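Local coordinates for haloacid dehalogenase-like hydrolase (Bacteroides thetaiotaomicron, PDB 2RBK), which is a haloacid dehalogenase-superfamily hydrolase that binds magnesium and probably acts as a phosphatase, at residues I66-A71 and D186-I192; L203-F209 and H221-V226; I216-R220 and D234-D240. One frame throughout, in Å; residues are numbered along the deposited sequence.

Interaction 1: residues I66-A71 and D186-I192; sequences ITMNGA and DTKQKGI. With VN4 (oxido(dioxo)vanadium), chain C.
Lys-188 and Asn-69 meet beside the vanadium ligand: CE of Lys-188 passes 3.8 Å from Asn-69 OD1, the two side chains crossing at a slant. With CG anti to the carbonyl carbon (chi1 -67°) and the chain extended beyond, the lysine runs from the first turn of helix 188-199 into the pocket, where NZ donates to VN4 O3 at 3.1 Å. NZ is also gripped by a salt bridge to Asp-215 and a hydrogen bond to Ala-42 O. One water joins the segments, giving a hydrogen to Asn-69 OD1 (3.0 Å) and accepting from Lys-188 N (3.1 Å). In the second shell, Asn-214 also binds OD1, while Gln-149 and Asp-180 bind Asn-69 ND2, so the amide is fixed in its rotation. Behind this polar layer Gly-70 and Gly-191 bring the backbones to a CA-CA distance of 4.3 Å. Gly-191 has no side chain on the flank facing Ile-66 CG2, where there is little room for one. Ile-66 lays CD1 against the helix backbone, 3.3 Å from Gly-191 C; an alanine in its place would lack this arm and would probably leave a gap between the strand end and the helix. Thr-187 N-caps the helix, its OG1 accepting a weak bond from Gln-189 N and also hydrogen-bonded to Ser-217 OG. The chemistry implies a lysine aimed at a phosphoryl-like ligand from a capped helix start, consistent with the conserved lysine of haloacid dehalogenase phosphatases.

Interaction 2: residues L203-F209 and H221-V226; sequences LEETMSF and HAAIGV
Leu-203 spreads its two methyls over one face of the His-221 ring, CD1 standing 3.8 Å from the ring centroid in a CH-pi contact. Its CG is anti to the backbone N (chi1 -172°), which swings the branch across the imidazole, whose NE2 is held by Asp-193. Glu-204 contributes its carbonyl, with O 3.4 Å from Ala-223 CB. Thr-206 OG1 works both ways: it donates to Leu-203 O at 2.7 Å, on a lone pair in the carbonyl plane, and accepts from Ala-223 N at 3.0 Å. From here the strands run parallel, and Thr-206 O takes the amide of Ile-224. Met-207 bends at chi3 (-74°) to set CE 3.7 Å from Ile-224 CD1. Ser-208 N gives to Ile-224 O (2.9 Å) and Ser-208 O receives Val-226 N (2.8 Å); on the reverse face its OG touches Ala-222 CB and bonds to Met-218 O. Phe-209 lies alongside Val-226, pointing the same way, its CD2 3.7 Å from Val-226 CB. These strands belong to a beta-alpha-beta unit joined by helix 216-221; helix 250-258 covers the Met-207, Phe-209, Ile-224 and Val-226 face, helix 188-199 packs on Leu-203 and Thr-206, and strand 4-7 pairs along the other edge of strand 206-210.

Interaction 3: residues I216-R220 and D234-D240; sequences ISMLR and DVKAAAD
Two successive helices of the Rossmann-like core, 216-221 and 233-238, meet through Ile-216, Leu-219 and Arg-220 on one side and Val-235 and Ala-238 on the other. Their axes run in nearly the same direction, 22° apart, with a closest approach of 9.0 Å. Ala-238 fills the middle of the interface. Its CB lies 3.8 Å from Ile-216 CG2, touches the CB of Leu-219 less closely, and sits under the side chain of Arg-220. The arginine stays extended from CG to NE and lays its guanidinium flat over the backbone of Ala-238: CA stands over the centre of one face, 3.6 Å from Arg-220 CZ. This side chain was modelled in two conformers, so the arrangement is one of at least two at an exposed position. In this conformer a water bridges the helices, donating to Asp-234 O at 2.7 Å and accepting a weak bond from Arg-220 NH2. Ile-216 crosses Asp-234 at about a right angle, its CD1 3.5 Å from Asp-234 OD2, so a methyl rather than a polar group meets the carboxylate. Deeper in the interface, Leu-219 turns CG to the side of its backbone N (chi1 -71°), which carries CD1 to within 3.7 Å of Val-235 CG1. Its other methyl, CD2, lies 4.3 Å from Ala-239 CB, just beyond the second helix. Asp-240 then turns back toward the sheet, where its OD2 accepts from Gly-225 N. Leu-219 and Asp-240, with Ala-222, bind a second magnesium in a structure of this protein, a metal not bound here. The small alanine beneath Ile-216, Leu-219 and Arg-220 is consistent with the close approach of these crossover helices beside the parallel strands of a haloacid dehalogenase core.

Overall arrangement
Interaction 1 is the buried one, at the active site, where a lysine reaches the ligand and a water ties its backbone N to a loop amide. Interactions 2 and 3 lie farther from the chain's centre and are partly buried. Regular main-chain bonds between parallel strands dominate interaction 2, whereas interaction 3 joins helices by aliphatic contacts and an exposed arginine. The last two share the run of chain from strand 206-210 through helix 216-221 to strand 224-227, and Asp-240 N probably also bonds Gly-225 O, tying them together. Helix 188-199 connects interaction 1 to both: Ile-192 packs on Leu-203 and Met-218, and Thr-187 reaches Ser-217.

Interaction 1: residues I66-A71 and D186-I192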
# COMPACT_ATOMS: atom_id res chain seq x y z
N ILE A 66 -0.26 1.34 8.18
CA ILE A 66 -0.86 2.24 7.24
C ILE A 66 -1.40 1.36 6.13
O ILE A 66 -0.62 0.70 5.44
CB ILE A 66 0.20 3.26 6.69
CG1 ILE A 66 0.70 4.17 7.80
CG2 ILE A 66 -0.34 4.00 5.48
CD1 ILE A 66 2.08 4.71 7.45
N THR A 67 -2.73 1.30 5.99
CA THR A 67 -3.37 0.46 4.97
C THR A 67 -4.20 1.32 4.07
O THR A 67 -4.45 2.50 4.34
CB THR A 67 -4.21 -0.67 5.64
OG1 THR A 67 -5.42 -0.12 6.18
CG2 THR A 67 -3.44 -1.43 6.67
N MET A 68 -4.63 0.72 2.95
CA MET A 68 -5.43 1.44 1.97
C MET A 68 -4.78 2.81 1.64
O MET A 68 -5.45 3.85 1.56
CB MET A 68 -6.89 1.60 2.41
CG MET A 68 -7.56 0.27 2.54
SD MET A 68 -9.33 0.33 2.63
CE MET A 68 -9.65 -0.20 4.32
N ASN A 69 -3.48 2.79 1.43
CA ASN A 69 -2.77 3.98 0.95
C ASN A 69 -2.91 5.16 1.88
O ASN A 69 -2.86 6.30 1.46
CB ASN A 69 -3.21 4.39 -0.47
CG ASN A 69 -2.78 3.39 -1.49
OD1 ASN A 69 -1.59 3.34 -1.81
ND2 ASN A 69 -3.68 2.54 -1.95
N GLY A 70 -3.03 4.90 3.20
CA GLY A 70 -3.20 5.97 4.18
C GLY A 70 -4.59 6.23 4.62
O GLY A 70 -4.79 6.97 5.61
N ALA A 71 -5.59 5.65 3.95
CA ALA A 71 -6.99 5.87 4.30
C ALA A 71 -7.45 5.09 5.52
O ALA A 71 -8.56 5.29 6.03
CB ALA A 71 -7.91 5.56 3.12
N ASP A 186 -5.34 11.31 0.89
CA ASP A 186 -5.00 10.03 1.47
C ASP A 186 -4.05 9.26 0.59
O ASP A 186 -4.45 8.56 -0.34
CB ASP A 186 -6.27 9.25 1.77
CG ASP A 186 -7.07 10.00 2.85
OD1 ASP A 186 -6.45 10.64 3.72
OD2 ASP A 186 -8.30 9.98 2.72
N THR A 187 -2.76 9.42 0.87
CA THR A 187 -1.66 8.68 0.30
C THR A 187 -0.79 8.16 1.43
O THR A 187 -1.00 8.52 2.60
CB THR A 187 -0.76 9.49 -0.67
OG1 THR A 187 0.02 10.36 0.08
CG2 THR A 187 -1.61 10.29 -1.65
N LYS A 188 0.21 7.36 1.11
CA LYS A 188 1.05 6.86 2.21
C LYS A 188 1.73 7.97 2.99
O LYS A 188 2.09 7.76 4.16
CB LYS A 188 2.03 5.84 1.67
CG LYS A 188 1.39 4.56 1.17
CD LYS A 188 2.37 3.62 0.57
CE LYS A 188 1.67 2.42 -0.09
NZ LYS A 188 2.61 1.35 -0.50
N GLN A 189 1.98 9.11 2.36
CA GLN A 189 2.53 10.27 3.09
C GLN A 189 1.66 10.68 4.25
O GLN A 189 2.15 11.02 5.35
CB GLN A 189 2.72 11.47 2.14
CG GLN A 189 2.72 12.87 2.64
CD GLN A 189 3.08 13.90 1.62
OE1 GLN A 189 3.31 13.56 0.45
NE2 GLN A 189 3.22 15.17 2.03
N LYS A 190 0.32 10.73 4.04
CA LYS A 190 -0.63 11.00 5.13
C LYS A 190 -0.48 9.97 6.21
O LYS A 190 -0.53 10.26 7.41
CB LYS A 190 -2.07 10.98 4.57
CG LYS A 190 -3.20 11.02 5.60
CD LYS A 190 -3.21 12.23 6.44
CE LYS A 190 -4.59 12.40 7.13
NZ LYS A 190 -4.61 13.56 8.07
N GLY A 191 -0.33 8.69 5.82
CA GLY A 191 -0.15 7.63 6.79
C GLY A 191 1.09 7.87 7.67
O GLY A 191 1.01 7.70 8.88
N ILE A 192 2.20 8.27 7.05
CA ILE A 192 3.38 8.57 7.84
C ILE A 192 3.08 9.63 8.85
O ILE A 192 3.41 9.53 10.02
CB ILE A 192 4.58 8.98 6.94
CG1 ILE A 192 5.10 7.74 6.21
CG2 ILE A 192 5.65 9.66 7.77
CD1 ILE A 192 6.30 7.98 5.29
V VN4 C . 2.22 -2.18 -1.60
O1 VN4 C . 2.18 -3.22 -0.30
O2 VN4 C . 3.09 -2.62 -3.07
O3 VN4 C . 0.97 -0.88 -1.94
O HOH W 1 -0.12 5.91 -1.62
O HOH W 2 0.51 -3.33 -2.10

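Interaction 2: residues L203-F209 and H221-V226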
# COMPACT_ATOMS: atom_id res chain seq x y z
N LEU A 203 9.25 14.10 11.53
CA LEU A 203 9.41 13.67 10.12
C LEU A 203 10.89 13.47 9.78
O LEU A 203 11.25 12.58 8.98
CB LEU A 203 8.80 14.73 9.21
CG LEU A 203 8.73 14.33 7.73
CD1 LEU A 203 7.87 13.11 7.52
CD2 LEU A 203 8.22 15.52 6.91
N GLU A 204 11.76 14.26 10.39
CA GLU A 204 13.18 14.19 10.10
C GLU A 204 13.80 12.91 10.62
O GLU A 204 15.00 12.64 10.34
CB GLU A 204 13.85 15.46 10.68
CG GLU A 204 13.44 16.81 10.13
CD GLU A 204 11.97 17.20 10.12
OE1 GLU A 204 11.44 17.02 11.27
OE2 GLU A 204 11.47 17.50 8.94
N GLU A 205 13.07 12.07 11.34
CA GLU A 205 13.50 10.80 11.92
C GLU A 205 12.88 9.60 11.22
O GLU A 205 12.82 8.50 11.78
CB GLU A 205 13.16 10.80 13.41
CG GLU A 205 13.81 11.90 14.22
CD GLU A 205 13.25 12.08 15.64
OE1 GLU A 205 14.06 12.42 16.53
OE2 GLU A 205 12.00 11.92 15.95
N THR A 206 12.37 9.78 9.99
CA THR A 206 11.67 8.72 9.26
C THR A 206 12.47 8.20 8.08
O THR A 206 13.24 8.94 7.45
CB THR A 206 10.31 9.22 8.75
OG1 THR A 206 10.46 10.30 7.83
CG2 THR A 206 9.42 9.64 9.92
N MET A 207 12.23 6.95 7.73
CA MET A 207 12.79 6.31 6.55
C MET A 207 11.70 5.46 5.92
O MET A 207 11.02 4.70 6.62
CB MET A 207 13.98 5.44 6.93
CG MET A 207 14.71 4.79 5.75
SD MET A 207 16.16 3.85 6.24
CE MET A 207 17.28 5.19 6.62
N SER A 208 11.55 5.55 4.60
CA SER A 208 10.55 4.76 3.88
C SER A 208 11.23 3.91 2.81
O SER A 208 12.33 4.23 2.33
CB SER A 208 9.50 5.68 3.27
OG SER A 208 10.10 6.53 2.32
N PHE A 209 10.56 2.82 2.44
CA PHE A 209 11.03 1.82 1.51
C PHE A 209 9.91 1.47 0.55
O PHE A 209 8.82 1.10 1.02
CB PHE A 209 11.48 0.55 2.23
CG PHE A 209 12.56 0.73 3.27
CD1 PHE A 209 12.26 1.24 4.52
CD2 PHE A 209 13.86 0.35 3.02
CE1 PHE A 209 13.23 1.36 5.49
CE2 PHE A 209 14.85 0.49 3.99
CZ PHE A 209 14.54 0.99 5.24
N HIS A 221 8.54 12.21 1.02
CA HIS A 221 8.15 12.83 2.27
C HIS A 221 8.98 12.40 3.44
O HIS A 221 9.31 13.22 4.34
CB HIS A 221 6.68 12.54 2.52
CG HIS A 221 6.08 13.25 3.71
ND1 HIS A 221 6.04 14.63 3.78
CD2 HIS A 221 5.43 12.72 4.80
CE1 HIS A 221 5.40 14.91 4.92
NE2 HIS A 221 5.02 13.81 5.52
N ALA A 222 9.32 11.12 3.54
CA ALA A 222 10.18 10.65 4.60
C ALA A 222 11.54 11.34 4.53
O ALA A 222 11.96 11.81 3.47
CB ALA A 222 10.36 9.14 4.52
N ALA A 223 12.25 11.42 5.67
CA ALA A 223 13.56 12.04 5.64
C ALA A 223 14.49 11.34 4.66
O ALA A 223 15.29 11.99 3.95
CB ALA A 223 14.16 12.14 7.04
N ILE A 224 14.44 10.02 4.64
CA ILE A 224 15.24 9.18 3.76
C ILE A 224 14.28 8.24 3.07
O ILE A 224 13.60 7.46 3.77
CB ILE A 224 16.34 8.44 4.49
CG1 ILE A 224 17.31 9.41 5.19
CG2 ILE A 224 17.07 7.50 3.51
CD1 ILE A 224 18.25 8.75 6.17
N GLY A 225 14.25 8.25 1.76
CA GLY A 225 13.45 7.31 0.96
C GLY A 225 14.36 6.32 0.23
O GLY A 225 15.34 6.76 -0.40
N VAL A 226 14.05 5.06 0.33
CA VAL A 226 14.79 4.00 -0.29
C VAL A 226 13.92 3.30 -1.35
O VAL A 226 12.86 2.77 -1.02
CB VAL A 226 15.23 2.95 0.77
CG1 VAL A 226 15.89 1.76 0.08
CG2 VAL A 226 16.12 3.60 1.79

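Interaction 3: residues I216-R220 and D234-D240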
# COMPACT_ATOMS: atom_id res chain seq x y z
N ILE A 216 5.76 6.84 -4.22
CA ILE A 216 6.53 8.05 -4.51
C ILE A 216 6.30 9.13 -3.47
O ILE A 216 7.26 9.77 -3.03
CB ILE A 216 6.23 8.51 -5.96
CG1 ILE A 216 6.94 7.58 -6.93
CG2 ILE A 216 6.60 9.97 -6.18
CD1 ILE A 216 6.56 7.80 -8.41
N SER A 217 5.04 9.36 -3.06
CA SER A 217 4.84 10.45 -2.10
C SER A 217 5.54 10.13 -0.79
O SER A 217 6.12 11.06 -0.18
CB SER A 217 3.40 10.80 -1.91
OG SER A 217 2.66 9.76 -1.34
N MET A 218 5.54 8.90 -0.31
CA MET A 218 6.26 8.62 0.95
C MET A 218 7.77 8.56 0.78
O MET A 218 8.47 8.82 1.77
CB MET A 218 5.74 7.37 1.67
CG MET A 218 6.08 6.02 1.08
SD MET A 218 5.74 4.74 2.30
CE MET A 218 6.32 3.29 1.41
N LEU A 219 8.28 8.22 -0.40
CA LEU A 219 9.72 8.26 -0.68
C LEU A 219 10.21 9.72 -0.61
O LEU A 219 11.31 9.97 -0.12
CB LEU A 219 10.03 7.63 -2.01
CG LEU A 219 9.87 6.11 -2.04
CD1 LEU A 219 9.91 5.53 -3.45
CD2 LEU A 219 10.90 5.42 -1.20
N ARG A 220 9.41 10.65 -1.14
CA ARG A 220 9.77 12.06 -1.11
C ARG A 220 9.58 12.64 0.29
O ARG A 220 10.34 13.51 0.71
CB ARG A 220 8.97 12.81 -2.17
CG ARG A 220 9.40 12.50 -3.59
CD ARG A 220 8.86 13.48 -4.63
NE ARG A 220 9.28 13.10 -5.98
CZ ARG A 220 10.44 13.23 -6.59
NH1 ARG A 220 11.43 13.82 -5.89
NH2 ARG A 220 10.65 12.82 -7.83
N ASP A 234 11.03 6.38 -12.34
CA ASP A 234 10.39 7.50 -11.63
C ASP A 234 10.36 7.22 -10.12
O ASP A 234 10.44 8.14 -9.32
CB ASP A 234 9.03 7.86 -12.16
CG ASP A 234 7.96 6.81 -12.03
OD1 ASP A 234 8.22 5.60 -12.06
OD2 ASP A 234 6.79 7.24 -11.89
N VAL A 235 10.21 5.98 -9.73
CA VAL A 235 10.22 5.60 -8.30
C VAL A 235 11.64 5.81 -7.77
O VAL A 235 11.85 6.39 -6.70
CB VAL A 235 9.75 4.17 -8.13
CG1 VAL A 235 9.88 3.76 -6.65
CG2 VAL A 235 8.34 4.00 -8.62
N LYS A 236 12.66 5.34 -8.51
CA LYS A 236 14.05 5.53 -8.10
C LYS A 236 14.37 7.01 -7.97
O LYS A 236 15.07 7.42 -7.05
CB LYS A 236 14.98 4.87 -9.09
CG LYS A 236 14.89 3.35 -9.06
CD LYS A 236 15.88 2.68 -9.99
CE LYS A 236 15.89 1.23 -9.91
NZ LYS A 236 16.91 0.60 -10.83
N ALA A 237 13.86 7.85 -8.87
CA ALA A 237 14.15 9.24 -8.84
C ALA A 237 13.53 9.94 -7.65
O ALA A 237 14.08 10.96 -7.21
CB ALA A 237 13.70 9.92 -10.14
N ALA A 238 12.42 9.45 -7.13
CA ALA A 238 11.78 9.98 -5.94
C ALA A 238 12.52 9.62 -4.64
O ALA A 238 12.30 10.25 -3.59
CB ALA A 238 10.35 9.47 -5.82
N ALA A 239 13.31 8.59 -4.69
CA ALA A 239 14.08 8.14 -3.53
C ALA A 239 15.39 8.91 -3.42
O ALA A 239 15.93 9.49 -4.32
CB ALA A 239 14.29 6.65 -3.63
N ASP A 240 15.94 8.86 -2.18
CA ASP A 240 17.29 9.35 -1.91
C ASP A 240 18.35 8.31 -2.18
O ASP A 240 19.50 8.67 -2.42
CB ASP A 240 17.37 9.83 -0.46
CG ASP A 240 16.34 10.85 -0.14
OD1 ASP A 240 16.37 11.92 -0.81
OD2 ASP A 240 15.44 10.60 0.67
O HOH W 3 10.16 10.80 -9.93